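Local atomic coordinates of glyoxalase family protein (Enterococcus faecalis, PDB entry 2P25), a protein that is of unknown function but belongs to the glyoxalase/bleomycin resistance protein/dioxygenase superfamily, whose members are built from paired beta-alpha-beta-beta-beta modules. Residues Q17-F22 and I43-K48; E99-D104 and G108-F113. One frame throughout, in Å; residues are numbered along the deposited sequence.

Interaction 1: residues Q17-F22 and I43-K48; sequences QATKNF and IKLDLK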
ATOM      1  N   GLN A  17       1.612 -21.042   3.367  1.00 17.86           N
ATOM      2  CA  GLN A  17       0.481 -21.700   2.677  1.00 19.34           C
ATOM      3  C   GLN A  17      -0.770 -20.807   2.645  1.00 18.41           C
ATOM      4  O   GLN A  17      -1.499 -20.775   1.646  1.00 17.94           O
ATOM      5  CB  GLN A  17       0.186 -23.107   3.233  1.00 20.74           C
ATOM      6  CG  GLN A  17      -0.694 -23.969   2.290  1.00 26.80           C
ATOM      7  CD  GLN A  17      -0.270 -23.900   0.794  1.00 31.62           C
ATOM      8  OE1 GLN A  17       0.886 -24.197   0.425  1.00 33.27           O
ATOM      9  NE2 GLN A  17      -1.211 -23.494  -0.059  1.00 32.99           N
ATOM     10  N   ALA A  18      -1.003 -20.058   3.723  1.00 18.27           N
ATOM     11  CA  ALA A  18      -2.122 -19.096   3.789  1.00 18.23           C
ATOM     12  C   ALA A  18      -2.009 -18.046   2.675  1.00 17.36           C
ATOM     13  O   ALA A  18      -3.001 -17.670   2.042  1.00 18.12           O
ATOM     14  CB  ALA A  18      -2.118 -18.407   5.139  1.00 18.05           C
ATOM     15  N   THR A  19      -0.779 -17.590   2.444  1.00 16.70           N
ATOM     16  CA  THR A  19      -0.471 -16.537   1.473  1.00 17.12           C
ATOM     17  C   THR A  19      -0.725 -17.063   0.051  1.00 16.98           C
ATOM     18  O   THR A  19      -1.383 -16.398  -0.763  1.00 17.76           O
ATOM     19  CB  THR A  19       0.981 -16.039   1.627  1.00 15.99           C
ATOM     20  OG1 THR A  19       1.168 -15.482   2.939  1.00 15.68           O
ATOM     21  CG2 THR A  19       1.291 -14.954   0.593  1.00 17.27           C
ATOM     22  N   LYS A  20      -0.248 -18.272  -0.252  1.00 17.00           N
ATOM     23  CA  LYS A  20      -0.519 -18.857  -1.582  1.00 18.24           C
ATOM     24  C   LYS A  20      -2.021 -19.101  -1.787  1.00 18.56           C
ATOM     25  O   LYS A  20      -2.567 -18.791  -2.850  1.00 18.65           O
ATOM     26  CB  LYS A  20       0.264 -20.172  -1.792  1.00 18.66           C
ATOM     27  CG  LYS A  20       1.784 -20.023  -1.861  1.00 20.86           C
ATOM     28  CD  LYS A  20       2.200 -19.218  -3.077  1.00 26.83           C
ATOM     29  CE  LYS A  20       3.657 -19.495  -3.501  1.00 28.85           C
ATOM     30  NZ  LYS A  20       3.826 -20.782  -4.245  1.00 29.29           N
ATOM     31  N   ASN A  21      -2.693 -19.636  -0.765  1.00 18.75           N
ATOM     32  CA  ASN A  21      -4.119 -19.950  -0.888  1.00 20.14           C
ATOM     33  C   ASN A  21      -4.912 -18.673  -1.183  1.00 19.69           C
ATOM     34  O   ASN A  21      -5.774 -18.651  -2.067  1.00 20.97           O
ATOM     35  CB  ASN A  21      -4.581 -20.629   0.398  1.00 21.36           C
ATOM     36  CG  ASN A  21      -6.028 -21.054   0.364  1.00 26.18           C
ATOM     37  OD1 ASN A  21      -6.433 -21.922  -0.427  1.00 31.21           O
ATOM     38  ND2 ASN A  21      -6.823 -20.463   1.249  1.00 32.14           N
ATOM     39  N   PHE A  22      -4.575 -17.594  -0.492  1.00 18.49           N
ATOM     40  CA  PHE A  22      -5.341 -16.352  -0.607  1.00 18.56           C
ATOM     41  C   PHE A  22      -4.951 -15.538  -1.843  1.00 18.69           C
ATOM     42  O   PHE A  22      -5.788 -15.263  -2.709  1.00 19.41           O
ATOM     43  CB  PHE A  22      -5.172 -15.521   0.672  1.00 18.79           C
ATOM     44  CG  PHE A  22      -6.034 -14.283   0.719  1.00 17.99           C
ATOM     45  CD1 PHE A  22      -7.333 -14.333   1.279  1.00 18.63           C
ATOM     46  CD2 PHE A  22      -5.543 -13.065   0.249  1.00 17.57           C
ATOM     47  CE1 PHE A  22      -8.130 -13.155   1.348  1.00 18.59           C
ATOM     48  CE2 PHE A  22      -6.313 -11.875   0.316  1.00 17.79           C
ATOM     49  CZ  PHE A  22      -7.634 -11.933   0.842  1.00 18.91           C
ATOM     50  N   ILE A  43      10.629 -15.413   3.557  1.00 24.00           N
ATOM     51  CA  ILE A  43      10.438 -15.745   2.165  1.00 22.03           C
ATOM     52  C   ILE A  43       9.941 -14.472   1.485  1.00 21.95           C
ATOM     53  O   ILE A  43       9.064 -13.792   2.027  1.00 20.82           O
ATOM     54  CB  ILE A  43       9.406 -16.883   1.979  1.00 22.52           C
ATOM     55  CG1 ILE A  43       9.912 -18.169   2.645  1.00 23.61           C
ATOM     56  CG2 ILE A  43       9.123 -17.122   0.475  1.00 20.90           C
ATOM     57  CD1 ILE A  43       8.907 -19.274   2.693  1.00 26.89           C
ATOM     58  N   LYS A  44      10.526 -14.142   0.327  1.00 20.71           N
ATOM     59  CA  LYS A  44      10.085 -13.003  -0.473  1.00 21.55           C
ATOM     60  C   LYS A  44       9.372 -13.535  -1.713  1.00 20.67           C
ATOM     61  O   LYS A  44       9.980 -14.173  -2.566  1.00 20.01           O
ATOM     62  CB  LYS A  44      11.265 -12.114  -0.873  1.00 21.72           C
ATOM     63  CG  LYS A  44      10.880 -10.763  -1.442  1.00 24.15           C
ATOM     64  CD  LYS A  44      12.122  -9.878  -1.669  1.00 24.58           C
ATOM     65  CE  LYS A  44      11.738  -8.598  -2.392  1.00 32.19           C
ATOM     66  NZ  LYS A  44      11.273  -8.885  -3.775  1.00 35.81           N
ATOM     67  N   LEU A  45       8.076 -13.282  -1.790  1.00 19.88           N
ATOM     68  CA  LEU A  45       7.227 -13.773  -2.867  1.00 20.27           C
ATOM     69  C   LEU A  45       6.726 -12.582  -3.667  1.00 21.45           C
ATOM     70  O   LEU A  45       6.008 -11.723  -3.104  1.00 22.14           O
ATOM     71  CB  LEU A  45       6.066 -14.577  -2.240  1.00 20.44           C
ATOM     72  CG  LEU A  45       5.011 -15.218  -3.130  1.00 22.81           C
ATOM     73  CD1 LEU A  45       5.644 -16.267  -4.098  1.00 21.37           C
ATOM     74  CD2 LEU A  45       3.875 -15.812  -2.310  1.00 20.75           C
ATOM     75  N   ASP A  46       7.164 -12.473  -4.927  1.00 20.27           N
ATOM     76  CA  ASP A  46       6.681 -11.413  -5.842  1.00 20.67           C
ATOM     77  C   ASP A  46       5.579 -11.954  -6.750  1.00 20.43           C
ATOM     78  O   ASP A  46       5.747 -12.972  -7.410  1.00 19.51           O
ATOM     79  CB  ASP A  46       7.801 -10.829  -6.710  1.00 21.39           C
ATOM     80  CG  ASP A  46       8.861 -10.085  -5.897  1.00 25.08           C
ATOM     81  OD1 ASP A  46       8.494  -9.229  -5.085  1.00 28.47           O
ATOM     82  OD2 ASP A  46      10.061 -10.332  -6.102  1.00 29.42           O
ATOM     83  N   LEU A  47       4.459 -11.244  -6.784  1.00 19.99           N
ATOM     84  CA  LEU A  47       3.256 -11.702  -7.493  1.00 20.60           C
ATOM     85  C   LEU A  47       2.831 -10.660  -8.509  1.00 22.35           C
ATOM     86  O   LEU A  47       3.029  -9.465  -8.302  1.00 22.18           O
ATOM     87  CB  LEU A  47       2.104 -11.910  -6.503  1.00 19.89           C
ATOM     88  CG  LEU A  47       2.310 -12.891  -5.344  1.00 19.69           C
ATOM     89  CD1 LEU A  47       1.081 -13.023  -4.471  1.00 18.35           C
ATOM     90  CD2 LEU A  47       2.735 -14.273  -5.866  1.00 19.31           C
ATOM     91  N   LYS A  48       2.220 -11.114  -9.594  1.00 24.38           N
ATOM     92  CA  LYS A  48       1.864 -10.220 -10.663  1.00 28.83           C
ATOM     93  C   LYS A  48       0.420 -10.518 -11.018  1.00 30.67           C
ATOM     94  O   LYS A  48       0.066 -11.687 -11.210  1.00 30.76           O
ATOM     95  CB  LYS A  48       2.737 -10.525 -11.884  1.00 30.01           C
ATOM     96  CG  LYS A  48       2.793  -9.440 -12.959  1.00 33.67           C
ATOM     97  CD  LYS A  48       4.000  -8.521 -12.739  1.00 38.56           C
ATOM     98  CE  LYS A  48       4.151  -7.520 -13.873  1.00 40.78           C
ATOM     99  NZ  LYS A  48       3.092  -6.471 -13.775  1.00 42.33           N
TER

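Interaction 2: residues E99-D104 and G108-F113; sequences EPLRVD and GKKMTF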
ATOM      1  N   GLU A  99     -17.620  -7.296   4.361  1.00 20.55           N
ATOM      2  CA  GLU A  99     -18.487  -6.391   5.124  1.00 20.98           C
ATOM      3  C   GLU A  99     -19.737  -6.021   4.313  1.00 20.95           C
ATOM      4  O   GLU A  99     -19.730  -6.092   3.077  1.00 19.95           O
ATOM      5  CB  GLU A  99     -17.752  -5.114   5.523  1.00 20.93           C
ATOM      6  CG  GLU A  99     -16.582  -5.347   6.469  1.00 23.28           C
ATOM      7  CD  GLU A  99     -15.945  -4.059   6.892  1.00 26.05           C
ATOM      8  OE1 GLU A  99     -16.168  -3.018   6.226  1.00 28.98           O
ATOM      9  OE2 GLU A  99     -15.200  -4.085   7.886  1.00 29.96           O
ATOM     10  N   PRO A 100     -20.833  -5.643   5.006  1.00 21.54           N
ATOM     11  CA  PRO A 100     -22.012  -5.186   4.257  1.00 22.34           C
ATOM     12  C   PRO A 100     -21.657  -4.035   3.303  1.00 21.83           C
ATOM     13  O   PRO A 100     -20.824  -3.191   3.610  1.00 22.07           O
ATOM     14  CB  PRO A 100     -22.959  -4.668   5.346  1.00 22.90           C
ATOM     15  CG  PRO A 100     -22.511  -5.367   6.601  1.00 23.05           C
ATOM     16  CD  PRO A 100     -21.054  -5.642   6.464  1.00 23.14           C
ATOM     17  N   LEU A 101     -22.323  -4.025   2.157  1.00 22.99           N
ATOM     18  CA  LEU A 101     -22.102  -3.034   1.124  1.00 24.24           C
ATOM     19  C   LEU A 101     -22.548  -1.670   1.647  1.00 25.07           C
ATOM     20  O   LEU A 101     -23.562  -1.561   2.333  1.00 25.24           O
ATOM     21  CB  LEU A 101     -22.951  -3.441  -0.085  1.00 24.41           C
ATOM     22  CG  LEU A 101     -22.681  -2.974  -1.494  1.00 26.34           C
ATOM     23  CD1 LEU A 101     -21.220  -3.152  -1.886  1.00 23.84           C
ATOM     24  CD2 LEU A 101     -23.637  -3.726  -2.445  1.00 24.08           C
ATOM     25  N   ARG A 102     -21.783  -0.636   1.341  1.00 25.89           N
ATOM     26  CA  ARG A 102     -22.225   0.737   1.601  1.00 27.51           C
ATOM     27  C   ARG A 102     -21.751   1.670   0.501  1.00 27.87           C
ATOM     28  O   ARG A 102     -21.131   1.232  -0.452  1.00 27.56           O
ATOM     29  CB  ARG A 102     -21.712   1.221   2.942  1.00 28.28           C
ATOM     30  CG  ARG A 102     -20.209   1.107   3.102  1.00 31.49           C
ATOM     31  CD  ARG A 102     -19.952   0.705   4.510  1.00 36.35           C
ATOM     32  NE  ARG A 102     -18.557   0.794   4.903  1.00 37.07           N
ATOM     33  CZ  ARG A 102     -17.727  -0.241   4.977  1.00 36.81           C
ATOM     34  NH1 ARG A 102     -18.117  -1.478   4.641  1.00 36.07           N
ATOM     35  NH2 ARG A 102     -16.492  -0.020   5.387  1.00 37.77           N
ATOM     36  N   VAL A 103     -22.062   2.954   0.634  1.00 29.00           N
ATOM     37  CA  VAL A 103     -21.603   3.944  -0.322  1.00 30.43           C
ATOM     38  C   VAL A 103     -20.584   4.879   0.317  1.00 31.75           C
ATOM     39  O   VAL A 103     -20.628   5.149   1.521  1.00 31.74           O
ATOM     40  CB  VAL A 103     -22.771   4.755  -0.932  1.00 30.83           C
ATOM     41  CG1 VAL A 103     -23.697   3.838  -1.739  1.00 30.97           C
ATOM     42  CG2 VAL A 103     -23.543   5.487   0.155  1.00 31.30           C
ATOM     43  N   ASP A 104     -19.649   5.346  -0.504  1.00 32.90           N
ATOM     44  CA  ASP A 104     -18.602   6.266  -0.076  1.00 34.57           C
ATOM     45  C   ASP A 104     -19.250   7.597   0.351  1.00 35.50           C
ATOM     46  O   ASP A 104     -20.088   8.131  -0.373  1.00 35.27           O
ATOM     47  CB  ASP A 104     -17.620   6.462  -1.244  1.00 34.72           C
ATOM     48  CG  ASP A 104     -16.229   6.905  -0.794  1.00 37.00           C
ATOM     49  OD1 ASP A 104     -16.055   7.258   0.395  1.00 41.24           O
ATOM     50  OD2 ASP A 104     -15.300   6.889  -1.634  1.00 35.73           O
ATOM     51  N   GLY A 108     -20.508   8.760  -3.236  1.00 34.54           N
ATOM     52  CA  GLY A 108     -21.736   8.025  -3.548  1.00 32.93           C
ATOM     53  C   GLY A 108     -21.552   6.683  -4.259  1.00 31.80           C
ATOM     54  O   GLY A 108     -22.533   6.063  -4.660  1.00 32.69           O
ATOM     55  N   LYS A 109     -20.308   6.234  -4.442  1.00 29.76           N
ATOM     56  CA  LYS A 109     -20.059   4.942  -5.113  1.00 27.54           C
ATOM     57  C   LYS A 109     -19.988   3.794  -4.124  1.00 25.23           C
ATOM     58  O   LYS A 109     -19.583   3.980  -2.972  1.00 25.08           O
ATOM     59  CB  LYS A 109     -18.810   4.989  -6.002  1.00 28.30           C
ATOM     60  CG  LYS A 109     -19.051   5.862  -7.248  1.00 30.41           C
ATOM     61  CD  LYS A 109     -17.877   5.855  -8.188  1.00 35.33           C
ATOM     62  CE  LYS A 109     -18.163   6.769  -9.387  1.00 36.88           C
ATOM     63  NZ  LYS A 109     -16.897   7.251 -10.032  1.00 39.39           N
ATOM     64  N   LYS A 110     -20.385   2.611  -4.582  1.00 23.23           N
ATOM     65  CA  LYS A 110     -20.417   1.414  -3.731  1.00 21.51           C
ATOM     66  C   LYS A 110     -19.035   0.934  -3.347  1.00 21.04           C
ATOM     67  O   LYS A 110     -18.120   0.957  -4.157  1.00 19.86           O
ATOM     68  CB  LYS A 110     -21.119   0.259  -4.439  1.00 21.53           C
ATOM     69  CG  LYS A 110     -22.620   0.441  -4.548  1.00 21.09           C
ATOM     70  CD  LYS A 110     -23.190  -0.589  -5.518  1.00 24.24           C
ATOM     71  CE  LYS A 110     -24.661  -0.377  -5.734  1.00 24.26           C
ATOM     72  NZ  LYS A 110     -25.171  -1.369  -6.712  1.00 22.84           N
HETATM   73  N   MSE A 111     -18.916   0.444  -2.117  1.00 20.94           N
HETATM   74  CA  MSE A 111     -17.636  -0.042  -1.593  1.00 22.83           C
HETATM   75  C   MSE A 111     -17.884  -1.023  -0.464  1.00 20.01           C
HETATM   76  O   MSE A 111     -18.952  -1.031   0.153  1.00 19.63           O
HETATM   77  CB  MSE A 111     -16.775   1.118  -1.065  1.00 21.18           C
HETATM   78  CG  MSE A 111     -17.486   1.908  -0.018  1.00 25.42           C
HETATM   79 SE   MSE A 111     -16.351   3.278   0.761  1.00 38.42          SE
HETATM   80  CE  MSE A 111     -15.256   2.118   1.914  1.00 31.35           C
ATOM     81  N   THR A 112     -16.898  -1.886  -0.227  1.00 18.69           N
ATOM     82  CA  THR A 112     -16.887  -2.721   0.964  1.00 17.92           C
ATOM     83  C   THR A 112     -15.426  -3.162   1.199  1.00 16.94           C
ATOM     84  O   THR A 112     -14.529  -2.823   0.405  1.00 17.20           O
ATOM     85  CB  THR A 112     -17.815  -3.945   0.844  1.00 18.88           C
ATOM     86  OG1 THR A 112     -17.914  -4.583   2.147  1.00 20.08           O
ATOM     87  CG2 THR A 112     -17.270  -4.957  -0.196  1.00 18.69           C
ATOM     88  N   PHE A 113     -15.218  -3.916   2.273  1.00 17.23           N
ATOM     89  CA  PHE A 113     -13.908  -4.453   2.642  1.00 17.58           C
ATOM     90  C   PHE A 113     -13.969  -5.951   2.842  1.00 17.36           C
ATOM     91  O   PHE A 113     -14.983  -6.510   3.281  1.00 17.69           O
ATOM     92  CB  PHE A 113     -13.409  -3.858   3.969  1.00 18.05           C
ATOM     93  CG  PHE A 113     -12.867  -2.460   3.862  1.00 18.24           C
ATOM     94  CD1 PHE A 113     -11.508  -2.246   3.632  1.00 19.58           C
ATOM     95  CD2 PHE A 113     -13.718  -1.367   3.978  1.00 20.85           C
ATOM     96  CE1 PHE A 113     -10.997  -0.933   3.551  1.00 21.11           C
ATOM     97  CE2 PHE A 113     -13.223  -0.045   3.897  1.00 22.15           C
ATOM     98  CZ  PHE A 113     -11.881   0.172   3.669  1.00 21.73           C
TER

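Interaction 1: residues Q17-F22 and I43-K48
Leu45 makes the contact of strand 43-48 with helix segment 17-22, where it meets Thr19 and Lys20. The backbones stay well apart: the nearest alpha carbons, Thr19 CA and Leu45 CA, are separated by 9.3 Å, so side chains alone bridge the gap. Along the strand, Ile43 turns to the helix side but rests on Tyr16, just before the helical segment. Lys44 points to the other face of the sheet, where its NZ reaches Asp46 OD2 at 3.0 Å and Asp46 OD1 at 3.1 Å; OD1 accepts on its syn lone pair, and Lys44 NZ also forms a salt bridge with Glu55 OE1. Leu45 then returns to the helix side, with CG anti to its own backbone N (chi1 -180°), which carries both methyls out toward the helix. CD2 meets Thr19 CG2 tip to tip at 4.0 Å, while CD1 lies 3.8 Å from Lys20 CE. Lys20 comes from the flank: its chain bends at chi2 (-65°) and again at chi4, laying its methylenes obliquely over the leucine, with CD at 3.9 Å from Leu45 CD2. Asp46 again faces away, and its OD2 is also paired with Arg33. Leu47 faces the helix, yet its CD1 stops 5.4 Å short of Thr19 CG2 and packs instead on Tyr23 and Val24, one turn further along the helix. The polar ends are served elsewhere: Thr19 OG1 bonds to Asn15 O, and Lys20 NZ to Tyr16 OH. The 132 Å² buried between the segments is therefore an aliphatic seam of methyl and methylene groups. With neither a hydrogen bond nor a salt bridge linking the segments, at this point the helix probably rests on the strand through close fit and burial of apolar groups, while Lys44 and Asp46 pair on the opposite face.

Interaction 2: residues E99-D104 and G108-F113
Arg102, with CG between backbone N and carbonyl carbon (chi1 55°) and the chain bent at chi2, brings NH2 to the edge of the Phe113 ring, near its plane and 3.4 Å from CD2, with guanidinium and ring planes 28° apart. Over one face of the guanidinium lies CE of Met111, a selenomethionine, whose SE also packs 3.8 Å from Asp104 CA. The guanidinium is positioned by Glu99: NH1 forms a salt bridge with OE1 at 2.9 Å, meeting it on the anti side, and NH2 adds a weak hydrogen bond to the same oxygen. Glu99 is fastened by its main chain: N reaches Phe113 O at 3.0 Å and O accepts from Thr112 OG1, 54° out of the carbonyl plane. Arg102 and Met111 form a hydrogen-bonded antiparallel pair (Met111 N to Arg102 O 2.9 Å). Next comes the non-hydrogen-bonded pair Val103-Lys110, and Asp104 N to Lys109 O at 2.8 Å leads into the turn. Outside this shell, His76 stacks edge-to-face with Phe113, and His125 bonds to Asp104 OD2. The arrangement is a beta hairpin at the edge of a mixed four-stranded sheet, with 102-103 outermost within the chain, as in the beta-alpha-beta-beta-beta modules of the glyoxalase fold.

In the fold
Interaction 1 is buried, its centre about 11 Å from the centre of the chain, whereas interaction 2 lies at the surface, about 17 Å out on the opposite side. They share no helix or strand and do not touch: their centres are about 27 Å apart and their nearest atoms about 9 Å. Each nevertheless involves the third strand in the order across its own four-stranded sheet, 42-49 in one and 110-115 in the other. In interaction 1 that strand receives a helix through apolar contacts alone; in interaction 2 it pairs with the edge strand through backbone bonds, and charged side chains add to 625 Å² of buried surface, against 132 Å².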